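Local coordinates for protein MATE family efflux transporter (PDB 6IDP) that probably exports drugs and other compounds across the bacterial inner membrane as a MATE-family multidrug transporter whose conformation changes with protons, at residues Gly51-Met54 against Pro55-Met58; Ala81-Thr84 against Glu85-Lys88; Ala128-Asp131 against His132-Trp136. All blocks are in the same frame, centred on the assembly; numbering follows the deposited sequence.

Contact 1. Residues Gly51-Met54 against Pro55-Met58; sequences GFTM and PIQM
Met-54 and Gln-57 run side by side and point the same way at the start of helix 54-80, in the first turn after the short loop that follows helix 44-51. The pair illustrates how side chains three residues apart can run together along the first turn of a transmembrane helix. Met-54 sets CG anti to its own carbonyl carbon (chi1 -69°) and then bends at chi2, which brings its sulfur round to the amide of Gln-57: SD lies 3.6 Å from OE1. Gln-57 stays extended beyond CG, its CB resting against the carbonyl oxygens of Thr-53 and Met-54, and its side chain comes close to a bound monoolein molecule. Between them in sequence stands Pro-55, a residue well suited to a first turn: it has no N-H to give, a loss that costs little there. The peptide link holds its ring CD beside Met-54 CB at 3.5 Å, and the same CD sits 3.4 Å from Gly-51 O.

A second pair is formed by Thr-53 and Ile-56. Their side chains cross at a slant and touch CG2 to CG2 at 3.9 Å, and both also pack on Trp-137 of helix 124-156. With CG2 of Thr-53 anti to its backbone N, OG1 is left beside that nitrogen, where it bonds to Ala-49 O and, weakly, to Trp-134 NE1. Phe-52 turns away from the helix and packs on Leu-117 and Pro-123.

The backbone then settles into helical bonding. Gln-57 N divides itself between two weak bonds, to Thr-53 O and Met-54 O, whereas Met-58 N makes a straighter one to Met-54 O, 3.1 Å long at 151°.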
loop_
_atom_site.group_PDB
_atom_site.type_symbol
_atom_site.label_atom_id
_atom_site.label_comp_id
_atom_site.label_asym_id
_atom_site.label_seq_id
_atom_site.Cartn_x
_atom_site.Cartn_y
_atom_site.Cartn_z
ATOM N N GLY A 51 -18.067 -1.600 8.413
ATOM C CA GLY A 51 -17.064 -2.470 8.998
ATOM C C GLY A 51 -16.935 -3.807 8.293
ATOM O O GLY A 51 -15.835 -4.341 8.155
ATOM N N PHE A 52 -18.062 -4.350 7.844
ATOM C CA PHE A 52 -18.061 -5.612 7.110
ATOM C C PHE A 52 -17.633 -5.422 5.655
ATOM O O PHE A 52 -17.532 -6.389 4.902
ATOM C CB PHE A 52 -19.446 -6.267 7.160
ATOM C CG PHE A 52 -19.776 -6.900 8.483
ATOM C CD1 PHE A 52 -19.373 -8.195 8.767
ATOM C CD2 PHE A 52 -20.504 -6.206 9.438
ATOM C CE1 PHE A 52 -19.681 -8.781 9.984
ATOM C CE2 PHE A 52 -20.815 -6.786 10.654
ATOM C CZ PHE A 52 -20.405 -8.075 10.926
ATOM N N THR A 53 -17.387 -4.176 5.261
ATOM C CA THR A 53 -16.964 -3.876 3.897
ATOM C C THR A 53 -15.440 -3.747 3.827
ATOM O O THR A 53 -14.842 -3.869 2.759
ATOM C CB THR A 53 -17.631 -2.582 3.371
ATOM O OG1 THR A 53 -19.024 -2.586 3.713
ATOM C CG2 THR A 53 -17.490 -2.472 1.859
ATOM N N MET A 54 -14.819 -3.508 4.978
ATOM C CA MET A 54 -13.363 -3.406 5.063
ATOM C C MET A 54 -12.612 -4.654 4.561
ATOM O O MET A 54 -11.642 -4.518 3.816
ATOM C CB MET A 54 -12.941 -3.088 6.502
ATOM C CG MET A 54 -13.314 -1.684 6.962
ATOM S SD MET A 54 -12.788 -0.411 5.796
ATOM C CE MET A 54 -13.138 1.077 6.731
ATOM N N PRO A 55 -13.045 -5.869 4.956
ATOM C CA PRO A 55 -12.296 -7.035 4.464
ATOM C C PRO A 55 -12.404 -7.239 2.953
ATOM O O PRO A 55 -11.420 -7.632 2.326
ATOM C CB PRO A 55 -12.938 -8.207 5.213
ATOM C CG PRO A 55 -14.295 -7.728 5.578
ATOM C CD PRO A 55 -14.122 -6.274 5.880
ATOM N N ILE A 56 -13.573 -6.975 2.377
ATOM C CA ILE A 56 -13.747 -7.126 0.938
ATOM C C ILE A 56 -12.956 -6.040 0.210
ATOM O O ILE A 56 -12.586 -6.200 -0.952
ATOM C CB ILE A 56 -15.244 -7.074 0.530
ATOM C CG1 ILE A 56 -15.485 -7.884 -0.745
ATOM C CG2 ILE A 56 -15.729 -5.643 0.361
ATOM C CD1 ILE A 56 -15.214 -9.360 -0.584
ATOM N N GLN A 57 -12.678 -4.944 0.913
ATOM C CA GLN A 57 -11.888 -3.852 0.361
ATOM C C GLN A 57 -10.416 -4.231 0.283
ATOM O O GLN A 57 -9.743 -3.926 -0.701
ATOM C CB GLN A 57 -12.056 -2.585 1.201
ATOM C CG GLN A 57 -11.352 -1.362 0.637
ATOM C CD GLN A 57 -11.443 -0.169 1.565
ATOM O OE1 GLN A 57 -11.009 -0.229 2.715
ATOM N NE2 GLN A 57 -12.019 0.923 1.074
ATOM N N MET A 58 -9.922 -4.896 1.325
ATOM C CA MET A 58 -8.527 -5.319 1.372
ATOM C C MET A 58 -8.193 -6.231 0.201
ATOM O O MET A 58 -7.103 -6.152 -0.370
ATOM C CB MET A 58 -8.220 -6.038 2.686
ATOM C CG MET A 58 -8.260 -5.153 3.917
ATOM S SD MET A 58 -7.496 -5.978 5.327
ATOM C CE MET A 58 -8.337 -7.558 5.285
#

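Contact 2. Residues Ala81-Thr84 against Glu85-Lys88; sequences AGKT and EYAK. With OLC ((2R)-2,3-dihydroxypropyl (9Z)-octadec-9-enoate), chain J.
A Schellman motif closes helix 54-80 at Gly-82, whose phi is positive, and Lys-83 follows directly as the N-cap residue of helix 84-111, at the centre of an inverse gamma turn. One turn on, Tyr-86 meets Lys-83, CB to CB at 4.1 Å. The Lys-83 chain runs out fully extended beyond CG and lies along the tail of a bound monoolein, its CE 3.8 Å and its NZ 3.2 Å from C14 of the lipid. Tyr-86 offers a face to the same acyl chain: with CG anti to the backbone N (chi1 174°), the ring is held under lipid C16, which stands 3.5 Å above the ring plane and offset toward the rim. On the protein side Tyr-86 also packs against Ala-78 and Leu-224.

The new helix starts with Ala-87 N bonded to Lys-83 O at 3.0 Å, and Ala-87 CB lies 3.4 Å from that same oxygen. Lys-88 N reaches Thr-84 O more weakly. Farther along, Lys-88 NZ and Glu-85 OE2 form a long salt bridge of 3.8 Å.

The chemistry is consistent with a helix end near the membrane surface: methylenes and an aromatic face receive the hydrocarbon tail, while the probably charged amine of Lys-83 lies against hydrocarbon that gives it nothing to bond to.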
loop_
_atom_site.group_PDB
_atom_site.type_symbol
_atom_site.label_atom_id
_atom_site.label_comp_id
_atom_site.label_asym_id
_atom_site.label_seq_id
_atom_site.Cartn_x
_atom_site.Cartn_y
_atom_site.Cartn_z
ATOM N N ALA A 81 15.056 -0.595 -21.949
ATOM C CA ALA A 81 15.654 -1.379 -23.026
ATOM C C ALA A 81 15.364 -0.773 -24.399
ATOM O O ALA A 81 15.756 -1.329 -25.423
ATOM C CB ALA A 81 15.157 -2.814 -22.968
ATOM N N GLY A 82 14.674 0.363 -24.414
ATOM C CA GLY A 82 14.374 1.055 -25.654
ATOM C C GLY A 82 13.231 0.448 -26.448
ATOM O O GLY A 82 13.134 0.659 -27.656
ATOM N N LYS A 83 12.365 -0.303 -25.774
ATOM C CA LYS A 83 11.212 -0.922 -26.425
ATOM C C LYS A 83 9.981 -0.024 -26.329
ATOM O O LYS A 83 9.025 -0.331 -25.615
ATOM C CB LYS A 83 10.925 -2.291 -25.808
ATOM C CG LYS A 83 12.060 -3.282 -25.990
ATOM C CD LYS A 83 11.876 -4.525 -25.138
ATOM C CE LYS A 83 12.981 -5.540 -25.415
ATOM N NZ LYS A 83 12.955 -6.680 -24.449
ATOM N N THR A 84 10.020 1.077 -27.072
ATOM C CA THR A 84 9.013 2.130 -26.987
ATOM C C THR A 84 7.602 1.668 -27.345
ATOM O O THR A 84 6.649 1.953 -26.620
ATOM C CB THR A 84 9.387 3.306 -27.902
ATOM O OG1 THR A 84 10.717 3.742 -27.598
ATOM C CG2 THR A 84 8.417 4.462 -27.715
ATOM N N GLU A 85 7.471 0.968 -28.468
ATOM C CA GLU A 85 6.168 0.489 -28.913
ATOM C C GLU A 85 5.601 -0.534 -27.934
ATOM O O GLU A 85 4.440 -0.454 -27.534
ATOM C CB GLU A 85 6.266 -0.119 -30.313
ATOM C CG GLU A 85 4.944 -0.639 -30.859
ATOM C CD GLU A 85 3.947 0.470 -31.150
ATOM O OE1 GLU A 85 2.727 0.202 -31.116
ATOM O OE2 GLU A 85 4.385 1.609 -31.421
ATOM N N TYR A 86 6.437 -1.488 -27.544
ATOM C CA TYR A 86 6.017 -2.576 -26.674
ATOM C C TYR A 86 5.577 -2.068 -25.303
ATOM O O TYR A 86 4.621 -2.582 -24.722
ATOM C CB TYR A 86 7.153 -3.593 -26.532
ATOM C CG TYR A 86 6.893 -4.692 -25.530
ATOM C CD1 TYR A 86 5.845 -5.586 -25.702
ATOM C CD2 TYR A 86 7.713 -4.849 -24.419
ATOM C CE1 TYR A 86 5.611 -6.596 -24.787
ATOM C CE2 TYR A 86 7.490 -5.856 -23.501
ATOM C CZ TYR A 86 6.437 -6.727 -23.688
ATOM O OH TYR A 86 6.214 -7.729 -22.773
ATOM N N ALA A 87 6.263 -1.049 -24.797
ATOM C CA ALA A 87 5.946 -0.491 -23.489
ATOM C C ALA A 87 4.561 0.156 -23.457
ATOM O O ALA A 87 3.822 -0.003 -22.484
ATOM C CB ALA A 87 7.007 0.518 -23.074
ATOM N N LYS A 88 4.202 0.881 -24.512
ATOM C CA LYS A 88 2.906 1.557 -24.528
ATOM C C LYS A 88 1.774 0.607 -24.919
ATOM O O LYS A 88 0.617 0.856 -24.597
ATOM C CB LYS A 88 2.935 2.773 -25.458
ATOM C CG LYS A 88 3.027 2.461 -26.932
ATOM C CD LYS A 88 2.902 3.745 -27.734
ATOM C CE LYS A 88 2.933 3.475 -29.223
ATOM N NZ LYS A 88 2.693 4.716 -30.015
HETATM C C18 OLC J . 10.496 -5.771 -28.860
HETATM C C17 OLC J . 10.339 -7.030 -28.033
HETATM C C16 OLC J . 9.130 -6.899 -27.132
HETATM C C15 OLC J . 9.025 -8.120 -26.243
HETATM C C13 OLC J . 10.060 -9.344 -24.362
HETATM C C14 OLC J . 10.148 -8.108 -25.230
#

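Contact 3. Residues Ala128-Asp131 against His132-Trp136; sequences AIID and HYWLW
Ile-130 and Trp-134, one helical turn apart, lie side by side and make a CH-pi contact: CG1 of the isoleucine stands over the five-membered ring, 3.7 Å from its centroid and 25° off the ring normal. CG2 reaches the same indole at CD2, 4.1 Å away. Beyond the pair, Trp-134 packs on Arg-113 and Tyr-110. Further packing comes from Leu-135, whose CD1 rests 3.6 Å from the backbone carbonyl oxygen of Asp-131, an atom that also accepts a hydrogen bond from Tyr-110 OH.

A polar atom meets an aromatic face at His-132. The imidazole is folded back along the helix because CG sits between the backbone N and the carbonyl carbon (chi1 57°), and Ile-129 O comes to lie 3.2 Å above the ring plane, over its centre. Ile-129 CG2 meets the ring too, 4.0 Å from CE1. Its ND1 bonds to OD2 of Asp-190 on helix 189-213, which helps fix the rotation of the ring.

The segments 128-131 and 132-136 are consecutive turns of helix 124-156, in a MatE sequence region. This helix is kinked around 132 and 135, where the backbone bonding to the preceding turn is interrupted. Among the backbone bonds, Tyr-133 N reaches Ile-129 O at 2.9 Å, and Trp-134 N reaches Ile-130 O at 3.1 Å. The bond from His-132 N to Ile-129 O is a weak one.

Of the charged groups, Asp-131 OD1 forms a salt bridge with Arg-113.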
loop_
_atom_site.group_PDB
_atom_site.type_symbol
_atom_site.label_atom_id
_atom_site.label_comp_id
_atom_site.label_asym_id
_atom_site.label_seq_id
_atom_site.Cartn_x
_atom_site.Cartn_y
_atom_site.Cartn_z
ATOM N N ALA A 128 -29.673 -5.979 4.766
ATOM C CA ALA A 128 -30.577 -4.998 4.171
ATOM C C ALA A 128 -29.829 -3.788 3.614
ATOM O O ALA A 128 -30.172 -3.267 2.552
ATOM C CB ALA A 128 -31.608 -4.548 5.196
ATOM N N ILE A 129 -28.804 -3.348 4.337
ATOM C CA ILE A 129 -28.020 -2.189 3.931
ATOM C C ILE A 129 -27.001 -2.551 2.846
ATOM O O ILE A 129 -26.784 -1.781 1.911
ATOM C CB ILE A 129 -27.289 -1.559 5.136
ATOM C CG1 ILE A 129 -28.288 -1.208 6.242
ATOM C CG2 ILE A 129 -26.518 -0.320 4.712
ATOM C CD1 ILE A 129 -27.664 -0.500 7.428
ATOM N N ILE A 130 -26.392 -3.729 2.967
ATOM C CA ILE A 130 -25.382 -4.183 2.010
ATOM C C ILE A 130 -25.975 -4.387 0.612
ATOM O O ILE A 130 -25.292 -4.180 -0.396
ATOM C CB ILE A 130 -24.698 -5.492 2.500
ATOM C CG1 ILE A 130 -23.305 -5.193 3.059
ATOM C CG2 ILE A 130 -24.563 -6.515 1.381
ATOM C CD1 ILE A 130 -23.288 -4.148 4.139
ATOM N N ASP A 131 -27.251 -4.768 0.556
ATOM C CA ASP A 131 -27.941 -5.003 -0.712
ATOM C C ASP A 131 -27.850 -3.814 -1.664
ATOM O O ASP A 131 -27.761 -3.989 -2.880
ATOM C CB ASP A 131 -29.415 -5.348 -0.468
ATOM C CG ASP A 131 -29.670 -6.843 -0.432
ATOM O OD1 ASP A 131 -28.865 -7.601 -1.012
ATOM O OD2 ASP A 131 -30.681 -7.259 0.170
ATOM N N HIS A 132 -27.868 -2.605 -1.113
ATOM C CA HIS A 132 -27.770 -1.412 -1.942
ATOM C C HIS A 132 -26.422 -0.703 -1.788
ATOM O O HIS A 132 -25.957 -0.043 -2.719
ATOM C CB HIS A 132 -28.918 -0.446 -1.629
ATOM C CG HIS A 132 -28.993 -0.034 -0.192
ATOM N ND1 HIS A 132 -28.290 1.038 0.311
ATOM C CD2 HIS A 132 -29.695 -0.546 0.848
ATOM C CE1 HIS A 132 -28.551 1.167 1.601
ATOM N NE2 HIS A 132 -29.401 0.218 1.950
ATOM N N TYR A 133 -25.785 -0.847 -0.629
ATOM C CA TYR A 133 -24.513 -0.168 -0.397
ATOM C C TYR A 133 -23.391 -0.725 -1.271
ATOM O O TYR A 133 -22.593 0.039 -1.812
ATOM C CB TYR A 133 -24.105 -0.247 1.078
ATOM C CG TYR A 133 -22.761 0.394 1.355
ATOM C CD1 TYR A 133 -22.496 1.696 0.948
ATOM C CD2 TYR A 133 -21.758 -0.301 2.020
ATOM C CE1 TYR A 133 -21.271 2.287 1.191
ATOM C CE2 TYR A 133 -20.528 0.286 2.270
ATOM C CZ TYR A 133 -20.293 1.579 1.855
ATOM O OH TYR A 133 -19.075 2.170 2.099
ATOM N N TRP A 134 -23.333 -2.045 -1.416
ATOM C CA TRP A 134 -22.258 -2.667 -2.189
ATOM C C TRP A 134 -22.373 -2.375 -3.680
ATOM O O TRP A 134 -21.377 -2.420 -4.397
ATOM C CB TRP A 134 -22.222 -4.180 -1.956
ATOM C CG TRP A 134 -21.487 -4.571 -0.709
ATOM C CD1 TRP A 134 -21.202 -3.769 0.356
ATOM C CD2 TRP A 134 -20.929 -5.856 -0.404
ATOM N NE1 TRP A 134 -20.510 -4.476 1.309
ATOM C CE2 TRP A 134 -20.331 -5.760 0.867
ATOM C CE3 TRP A 134 -20.884 -7.081 -1.079
ATOM C CZ2 TRP A 134 -19.693 -6.839 1.477
ATOM C CZ3 TRP A 134 -20.249 -8.151 -0.471
ATOM C CH2 TRP A 134 -19.663 -8.022 0.794
ATOM N N LEU A 135 -23.583 -2.083 -4.145
ATOM C CA LEU A 135 -23.771 -1.660 -5.527
ATOM C C LEU A 135 -22.954 -0.404 -5.799
ATOM O O LEU A 135 -22.119 -0.373 -6.707
ATOM C CB LEU A 135 -25.251 -1.411 -5.825
ATOM C CG LEU A 135 -26.116 -2.670 -5.903
ATOM C CD1 LEU A 135 -27.579 -2.316 -6.112
ATOM C CD2 LEU A 135 -25.614 -3.579 -7.013
ATOM N N TRP A 136 -23.188 0.625 -4.991
ATOM C CA TRP A 136 -22.446 1.872 -5.113
ATOM C C TRP A 136 -20.976 1.692 -4.749
ATOM O O TRP A 136 -20.094 2.247 -5.406
ATOM C CB TRP A 136 -23.068 2.952 -4.228
ATOM C CG TRP A 136 -24.467 3.322 -4.614
ATOM C CD1 TRP A 136 -25.618 2.928 -3.996
ATOM C CD2 TRP A 136 -24.864 4.165 -5.703
ATOM N NE1 TRP A 136 -26.706 3.473 -4.634
ATOM C CE2 TRP A 136 -26.270 4.237 -5.684
ATOM C CE3 TRP A 136 -24.166 4.864 -6.692
ATOM C CZ2 TRP A 136 -26.991 4.979 -6.616
ATOM C CZ3 TRP A 136 -24.884 5.604 -7.614
ATOM C CH2 TRP A 136 -26.281 5.654 -7.571
#

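Overall arrangement
The three contacts follow one another along the chain, all in the same MatE sequence region. Contacts 1 and 2 lie near opposite ends of helix 54-80: residues 51-58 open it, and residues 81-88 follow its close and lead into helix 84-111, so their centres are 38 Å apart. Contact 3, on helix 124-156, is far from contact 2, 43 Å between centres, but only 13 Å from contact 1. Those two touch, with Thr-53 set against Tyr-133 and Trp-134. The start of helix 54-80 is thus packed directly on helix 124-156, while contact 2 occupies a separate surface turn, and bound monoolein lies close to all three.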